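Local atomic coordinates of polyhedrin (Simulium ubiquitum cypovirus, PDB entry 5A9A), a protein that forms the crystalline lattice of cypovirus polyhedra, the occlusion bodies that probably shelter virus particles outside the insect host, and binds UTP. Residues G60-L68 against H79-R87. Residues are numbered along the deposited sequence; the frame is centred on the assembly and turned at random.
Sequences GYFNWRDML and HKEFENQIR. With UTP (uridine 5'-triphosphate), chain B.
Trp64 lies against the helix 79-87 at the turn that follows strand 57-62, an outer strand of the four-stranded antiparallel sheet within this chain, and an Asx motif shapes that turn: Asp66 N donates a hydrogen bond to Asn63 OD1 at 2.7 Å. The tight part is the indole. With CG anti to the backbone N (chi1 -178°), its six-membered ring extends to the helix; Trp64 CZ3 approaches Glu83 CB at 3.5 Å, and Glu83 CA makes an off-centre CH-pi contact with that ring. Phe82 CD1 comes to 3.4 Å from Trp64 CZ2; the planes are only 14° apart, but neither ring lies over the other's face, so they meet rim to rim rather than stacking. Trp64 NE1 hydrogen-bonds to Gln167 O.

The polar flank is more open: Arg65 is partly exposed, and water 1 joins Arg65 N to Glu83 OE2. Arg65 NH1 donates to Glu83 OE1 at 2.9 Å, within the guanidinium plane and nearly along the acceptor's C-O axis, while His79 CB lies over one guanidinium face. Arg87 NH1 forms a salt bridge to Glu83 OE2 from above the carboxylate plane. Asn204 of the second subunit binds both Glu83 OE1 and Arg87 NH1.

Asp71 forms a salt bridge to Arg65 NE through OD2 and a hydrogen bond to His79 ND1 through OD1, linking this network to the nucleotide pocket. Leu68 CD1 sits over the imidazole face, and His79 NE2 donates to UTP O4 at 2.8 Å.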
ATOM      1  N   GLY A  60       0.413   0.497  -9.427  1.00 17.35           N
ATOM      2  CA  GLY A  60       0.255   1.579  -8.481  1.00 19.60           C
ATOM      3  C   GLY A  60      -0.480   2.722  -9.140  1.00 19.51           C
ATOM      4  O   GLY A  60      -1.004   2.581 -10.247  1.00 15.67           O
ATOM      5  N   TYR A  61      -0.512   3.862  -8.464  1.00 17.62           N
ATOM      6  CA  TYR A  61      -1.265   4.997  -8.960  1.00 15.54           C
ATOM      7  C   TYR A  61      -0.755   6.290  -8.360  1.00 16.45           C
ATOM      8  O   TYR A  61      -0.014   6.293  -7.377  1.00 16.26           O
ATOM      9  CB  TYR A  61      -2.736   4.844  -8.580  1.00 16.26           C
ATOM     10  CG  TYR A  61      -2.954   4.935  -7.086  1.00 16.73           C
ATOM     11  CD1 TYR A  61      -2.742   3.834  -6.268  1.00 20.27           C
ATOM     12  CD2 TYR A  61      -3.349   6.125  -6.493  1.00 16.49           C
ATOM     13  CE1 TYR A  61      -2.927   3.913  -4.904  1.00 18.89           C
ATOM     14  CE2 TYR A  61      -3.541   6.213  -5.129  1.00 17.32           C
ATOM     15  CZ  TYR A  61      -3.328   5.104  -4.339  1.00 19.00           C
ATOM     16  OH  TYR A  61      -3.513   5.183  -2.977  1.00 20.55           O
ATOM     17  N   PHE A  62      -1.165   7.390  -8.973  1.00 16.83           N
ATOM     18  CA  PHE A  62      -1.045   8.704  -8.375  1.00 16.45           C
ATOM     19  C   PHE A  62      -2.436   9.302  -8.383  1.00 16.43           C
ATOM     20  O   PHE A  62      -2.990   9.544  -9.453  1.00 16.49           O
ATOM     21  CB  PHE A  62      -0.106   9.589  -9.196  1.00 17.01           C
ATOM     22  CG  PHE A  62       1.342   9.209  -9.087  1.00 17.93           C
ATOM     23  CD1 PHE A  62       1.822   8.064  -9.703  1.00 19.16           C
ATOM     24  CD2 PHE A  62       2.224  10.004  -8.378  1.00 20.04           C
ATOM     25  CE1 PHE A  62       3.156   7.717  -9.607  1.00 18.21           C
ATOM     26  CE2 PHE A  62       3.561   9.662  -8.280  1.00 19.88           C
ATOM     27  CZ  PHE A  62       4.025   8.515  -8.892  1.00 19.81           C
ATOM     28  N   ASN A  63      -3.023   9.523  -7.210  1.00 16.12           N
ATOM     29  CA  ASN A  63      -4.298  10.227  -7.163  1.00 15.60           C
ATOM     30  C   ASN A  63      -4.017  11.678  -7.509  1.00 16.21           C
ATOM     31  O   ASN A  63      -2.855  12.052  -7.665  1.00 16.16           O
ATOM     32  CB  ASN A  63      -4.985  10.085  -5.801  1.00 16.53           C
ATOM     33  CG  ASN A  63      -4.194  10.715  -4.661  1.00 18.15           C
ATOM     34  OD1 ASN A  63      -3.465  11.688  -4.847  1.00 16.38           O
ATOM     35  ND2 ASN A  63      -4.351  10.159  -3.467  1.00 16.32           N
ATOM     36  N   TRP A  64      -5.054  12.496  -7.642  1.00 15.17           N
ATOM     37  CA  TRP A  64      -4.849  13.860  -8.111  1.00 16.15           C
ATOM     38  C   TRP A  64      -3.815  14.593  -7.259  1.00 16.51           C
ATOM     39  O   TRP A  64      -2.902  15.226  -7.784  1.00 15.61           O
ATOM     40  CB  TRP A  64      -6.157  14.650  -8.124  1.00 16.36           C
ATOM     41  CG  TRP A  64      -5.959  16.031  -8.651  1.00 17.60           C
ATOM     42  CD1 TRP A  64      -6.047  16.429  -9.950  1.00 17.48           C
ATOM     43  CD2 TRP A  64      -5.604  17.194  -7.897  1.00 16.71           C
ATOM     44  NE1 TRP A  64      -5.776  17.770 -10.053  1.00 16.58           N
ATOM     45  CE2 TRP A  64      -5.501  18.264  -8.806  1.00 16.69           C
ATOM     46  CE3 TRP A  64      -5.367  17.435  -6.540  1.00 16.70           C
ATOM     47  CZ2 TRP A  64      -5.171  19.556  -8.404  1.00 16.82           C
ATOM     48  CZ3 TRP A  64      -5.044  18.721  -6.141  1.00 17.70           C
ATOM     49  CH2 TRP A  64      -4.951  19.765  -7.070  1.00 16.89           C
ATOM     50  N   ARG A  65      -3.964  14.500  -5.941  1.00 17.16           N
ATOM     51  CA  ARG A  65      -3.067  15.185  -5.017  1.00 16.28           C
ATOM     52  C   ARG A  65      -1.627  14.713  -5.193  1.00 16.39           C
ATOM     53  O   ARG A  65      -0.690  15.500  -5.065  1.00 17.84           O
ATOM     54  CB  ARG A  65      -3.515  14.941  -3.576  1.00 17.65           C
ATOM     55  CG  ARG A  65      -2.870  15.863  -2.554  1.00 19.33           C
ATOM     56  CD  ARG A  65      -3.385  17.290  -2.689  1.00 25.93           C
ATOM     57  NE  ARG A  65      -2.858  18.153  -1.634  1.00 28.55           N
ATOM     58  CZ  ARG A  65      -3.599  18.816  -0.750  1.00 27.86           C
ATOM     59  NH1 ARG A  65      -4.923  18.754  -0.790  1.00 24.69           N
ATOM     60  NH2 ARG A  65      -3.007  19.566   0.172  1.00 26.27           N
ATOM     61  N   ASP A  66      -1.459  13.426  -5.489  1.00 15.50           N
ATOM     62  CA  ASP A  66      -0.132  12.841  -5.656  1.00 16.46           C
ATOM     63  C   ASP A  66       0.616  13.422  -6.851  1.00 16.66           C
ATOM     64  O   ASP A  66       1.824  13.227  -6.981  1.00 16.23           O
ATOM     65  CB  ASP A  66      -0.243  11.321  -5.827  1.00 17.95           C
ATOM     66  CG  ASP A  66      -0.727  10.623  -4.565  1.00 21.42           C
ATOM     67  OD1 ASP A  66      -0.451  11.136  -3.462  1.00 19.02           O
ATOM     68  OD2 ASP A  66      -1.378   9.562  -4.674  1.00 19.78           O
ATOM     69  N   MET A  67      -0.098  14.130  -7.720  1.00 15.45           N
ATOM     70  CA  MET A  67       0.499  14.668  -8.938  1.00 15.63           C
ATOM     71  C   MET A  67       1.337  15.908  -8.651  1.00 16.93           C
ATOM     72  O   MET A  67       2.241  16.241  -9.418  1.00 15.64           O
ATOM     73  CB  MET A  67      -0.592  15.028  -9.956  1.00 15.88           C
ATOM     74  CG  MET A  67      -1.493  13.868 -10.374  1.00 14.85           C
ATOM     75  SD  MET A  67      -0.707  12.658 -11.463  1.00 16.14           S
ATOM     76  CE  MET A  67      -0.683  13.547 -13.022  1.00 18.46           C
ATOM     77  N   LEU A  68       1.038  16.590  -7.548  1.00 16.98           N
ATOM     78  CA  LEU A  68       1.625  17.900  -7.286  1.00 17.27           C
ATOM     79  C   LEU A  68       3.120  17.843  -6.964  1.00 18.84           C
ATOM     80  O   LEU A  68       3.637  16.839  -6.473  1.00 16.65           O
ATOM     81  CB  LEU A  68       0.874  18.616  -6.162  1.00 19.90           C
ATOM     82  CG  LEU A  68      -0.630  18.793  -6.383  1.00 18.58           C
ATOM     83  CD1 LEU A  68      -1.221  19.661  -5.284  1.00 18.82           C
ATOM     84  CD2 LEU A  68      -0.921  19.395  -7.751  1.00 17.49           C
ATOM     85  N   HIS A  79      -3.722  24.209  -2.060  1.00 21.32           N
ATOM     86  CA  HIS A  79      -3.838  22.923  -2.737  1.00 22.40           C
ATOM     87  C   HIS A  79      -5.133  22.204  -2.360  1.00 21.07           C
ATOM     88  O   HIS A  79      -5.747  21.539  -3.194  1.00 19.40           O
ATOM     89  CB  HIS A  79      -2.615  22.054  -2.438  1.00 24.38           C
ATOM     90  CG  HIS A  79      -1.352  22.568  -3.057  1.00 27.80           C
ATOM     91  ND1 HIS A  79      -0.101  22.139  -2.671  1.00 31.13           N
ATOM     92  CD2 HIS A  79      -1.151  23.477  -4.041  1.00 29.13           C
ATOM     93  CE1 HIS A  79       0.817  22.763  -3.388  1.00 31.99           C
ATOM     94  NE2 HIS A  79       0.205  23.581  -4.226  1.00 26.75           N
ATOM     95  N   LYS A  80      -5.551  22.347  -1.107  1.00 21.58           N
ATOM     96  CA  LYS A  80      -6.826  21.791  -0.669  1.00 20.30           C
ATOM     97  C   LYS A  80      -7.984  22.401  -1.454  1.00 20.49           C
ATOM     98  O   LYS A  80      -8.863  21.685  -1.937  1.00 18.74           O
ATOM     99  CB  LYS A  80      -7.047  22.032   0.825  1.00 21.21           C
ATOM    100  CG  LYS A  80      -8.405  21.545   1.316  1.00 24.93           C
ATOM    101  CD  LYS A  80      -8.579  21.759   2.808  1.00 29.19           C
ATOM    102  CE  LYS A  80      -8.898  23.207   3.136  1.00 36.16           C
ATOM    103  NZ  LYS A  80      -8.970  23.429   4.606  1.00 45.74           N
ATOM    104  N   GLU A  81      -7.988  23.725  -1.572  1.00 18.72           N
ATOM    105  CA  GLU A  81      -9.084  24.423  -2.231  1.00 18.90           C
ATOM    106  C   GLU A  81      -9.112  24.115  -3.722  1.00 17.77           C
ATOM    107  O   GLU A  81     -10.180  23.950  -4.312  1.00 16.53           O
ATOM    108  CB  GLU A  81      -8.974  25.932  -2.013  1.00 19.81           C
ATOM    109  CG  GLU A  81      -9.089  26.354  -0.562  1.00 20.65           C
ATOM    110  CD  GLU A  81     -10.373  25.870   0.084  1.00 23.65           C
ATOM    111  OE1 GLU A  81     -11.318  25.503  -0.650  1.00 19.08           O
ATOM    112  OE2 GLU A  81     -10.438  25.858   1.329  1.00 27.55           O
ATOM    113  N   PHE A  82      -7.937  24.039  -4.338  1.00 16.24           N
ATOM    114  CA  PHE A  82      -7.872  23.695  -5.749  1.00 16.94           C
ATOM    115  C   PHE A  82      -8.410  22.278  -5.941  1.00 16.79           C
ATOM    116  O   PHE A  82      -9.161  22.009  -6.877  1.00 14.35           O
ATOM    117  CB  PHE A  82      -6.445  23.802  -6.286  1.00 17.14           C
ATOM    118  CG  PHE A  82      -6.376  23.900  -7.785  1.00 18.83           C
ATOM    119  CD1 PHE A  82      -6.392  22.757  -8.573  1.00 16.88           C
ATOM    120  CD2 PHE A  82      -6.310  25.138  -8.408  1.00 18.19           C
ATOM    121  CE1 PHE A  82      -6.333  22.848  -9.954  1.00 18.16           C
ATOM    122  CE2 PHE A  82      -6.250  25.234  -9.788  1.00 20.26           C
ATOM    123  CZ  PHE A  82      -6.262  24.088 -10.561  1.00 19.35           C
ATOM    124  N   GLU A  83      -8.035  21.374  -5.042  1.00 16.06           N
ATOM    125  CA  GLU A  83      -8.517  20.000  -5.125  1.00 17.85           C
ATOM    126  C   GLU A  83     -10.038  19.945  -4.979  1.00 17.96           C
ATOM    127  O   GLU A  83     -10.708  19.182  -5.673  1.00 16.11           O
ATOM    128  CB  GLU A  83      -7.856  19.110  -4.070  1.00 17.31           C
ATOM    129  CG  GLU A  83      -8.238  17.645  -4.221  1.00 16.93           C
ATOM    130  CD  GLU A  83      -7.497  16.732  -3.269  1.00 19.31           C
ATOM    131  OE1 GLU A  83      -6.903  17.231  -2.285  1.00 17.28           O
ATOM    132  OE2 GLU A  83      -7.521  15.506  -3.506  1.00 19.10           O
ATOM    133  N   ASN A  84     -10.582  20.754  -4.074  1.00 19.03           N
ATOM    134  CA  ASN A  84     -12.031  20.840  -3.917  1.00 18.83           C
ATOM    135  C   ASN A  84     -12.708  21.215  -5.228  1.00 19.28           C
ATOM    136  O   ASN A  84     -13.635  20.539  -5.678  1.00 19.55           O
ATOM    137  CB  ASN A  84     -12.407  21.872  -2.852  1.00 21.86           C
ATOM    138  CG  ASN A  84     -12.328  21.320  -1.444  1.00 22.53           C
ATOM    139  OD1 ASN A  84     -12.433  20.112  -1.229  1.00 21.53           O
ATOM    140  ND2 ASN A  84     -12.159  22.210  -0.469  1.00 23.80           N
ATOM    141  N   GLN A  85     -12.241  22.299  -5.837  1.00 17.54           N
ATOM    142  CA  GLN A  85     -12.841  22.795  -7.067  1.00 18.76           C
ATOM    143  C   GLN A  85     -12.748  21.755  -8.180  1.00 18.41           C
ATOM    144  O   GLN A  85     -13.681  21.589  -8.965  1.00 17.80           O
ATOM    145  CB  GLN A  85     -12.167  24.098  -7.505  1.00 18.00           C
ATOM    146  CG  GLN A  85     -12.824  24.744  -8.711  1.00 16.09           C
ATOM    147  CD  GLN A  85     -14.325  24.900  -8.539  1.00 18.21           C
ATOM    148  OE1 GLN A  85     -14.818  25.090  -7.428  1.00 14.81           O
ATOM    149  NE2 GLN A  85     -15.059  24.810  -9.639  1.00 16.77           N
ATOM    150  N   ILE A  86     -11.624  21.047  -8.239  1.00 17.54           N
ATOM    151  CA  ILE A  86     -11.417  20.047  -9.279  1.00 21.12           C
ATOM    152  C   ILE A  86     -12.270  18.796  -9.057  1.00 18.26           C
ATOM    153  O   ILE A  86     -12.926  18.319  -9.980  1.00 16.22           O
ATOM    154  CB  ILE A  86      -9.936  19.627  -9.371  1.00 21.48           C
ATOM    155  CG1 ILE A  86      -9.063  20.827  -9.748  1.00 18.94           C
ATOM    156  CG2 ILE A  86      -9.765  18.512 -10.391  1.00 19.20           C
ATOM    157  CD1 ILE A  86      -9.271  21.317 -11.166  1.00 22.85           C
ATOM    158  N   ARG A  87     -12.264  18.269  -7.835  1.00 17.35           N
ATOM    159  CA  ARG A  87     -12.932  16.999  -7.549  1.00 17.60           C
ATOM    160  C   ARG A  87     -14.362  17.160  -7.044  1.00 18.93           C
ATOM    161  O   ARG A  87     -15.090  16.175  -6.902  1.00 17.26           O
ATOM    162  CB  ARG A  87     -12.124  16.189  -6.535  1.00 16.99           C
ATOM    163  CG  ARG A  87     -10.781  15.715  -7.055  1.00 17.27           C
ATOM    164  CD  ARG A  87     -10.073  14.869  -6.015  1.00 18.09           C
ATOM    165  NE  ARG A  87     -10.898  13.750  -5.569  1.00 18.22           N
ATOM    166  CZ  ARG A  87     -10.801  13.175  -4.373  1.00 18.66           C
ATOM    167  NH1 ARG A  87      -9.915  13.614  -3.488  1.00 15.76           N
ATOM    168  NH2 ARG A  87     -11.595  12.160  -4.060  1.00 17.43           N
TER
HETATM  169  PA  UTP B1245       0.219  35.235  -3.923  1.00 69.07           P
HETATM  170  O1A UTP B1245      -0.640  35.692  -5.076  1.00 50.82           O
HETATM  171  O2A UTP B1245       1.706  35.494  -3.935  1.00 52.36           O
HETATM  172  O3A UTP B1245      -0.393  35.829  -2.557  1.00 54.39           O
HETATM  173  O5' UTP B1245       0.012  33.652  -3.743  1.00 55.90           O
HETATM  174  PB  UTP B1245      -1.976  36.041  -2.353  1.00 64.62           P
HETATM  175  O1B UTP B1245      -2.241  36.051  -0.868  1.00 55.51           O
HETATM  176  O2B UTP B1245      -2.410  37.205  -3.207  1.00 56.76           O
HETATM  177  O3B UTP B1245      -2.639  34.699  -2.949  1.00 56.20           O
HETATM  178  PG  UTP B1245      -4.050  34.734  -3.726  1.00 59.07           P
HETATM  179  O1G UTP B1245      -4.560  36.131  -3.479  1.00 52.01           O
HETATM  180  O2G UTP B1245      -4.864  33.648  -3.074  1.00 45.17           O
HETATM  181  O3G UTP B1245      -3.653  34.441  -5.151  1.00 50.30           O
HETATM  182  C5' UTP B1245       1.068  32.737  -4.027  1.00 46.42           C
HETATM  183  C4' UTP B1245       0.969  32.276  -5.474  1.00 47.62           C
HETATM  184  O4' UTP B1245       1.477  30.951  -5.644  1.00 46.30           O
HETATM  185  C1' UTP B1245       0.819  30.367  -6.768  1.00 39.32           C
HETATM  186  C2' UTP B1245      -0.582  30.960  -6.787  1.00 40.95           C
HETATM  187  O2' UTP B1245      -1.018  31.258  -8.117  1.00 35.01           O
HETATM  188  C3' UTP B1245      -0.468  32.239  -5.972  1.00 44.40           C
HETATM  189  O3' UTP B1245      -0.739  33.379  -6.785  1.00 41.97           O
HETATM  190  N1  UTP B1245       0.832  28.905  -6.688  1.00 41.29           N
HETATM  191  C6  UTP B1245       1.699  28.291  -5.880  1.00 41.92           C
HETATM  192  C2  UTP B1245      -0.044  28.138  -7.482  1.00 31.84           C
HETATM  193  O2  UTP B1245      -0.848  28.707  -8.243  1.00 35.66           O
HETATM  194  N3  UTP B1245      -0.022  26.804  -7.420  1.00 40.45           N
HETATM  195  C4  UTP B1245       0.837  26.171  -6.613  1.00 38.49           C
HETATM  196  O4  UTP B1245       0.849  24.923  -6.565  1.00 28.38           O
HETATM  197  C5  UTP B1245       1.717  26.904  -5.824  1.00 43.61           C
HETATM  198  O   HOH W   1      -6.485  12.950  -4.629  1.00 16.71           O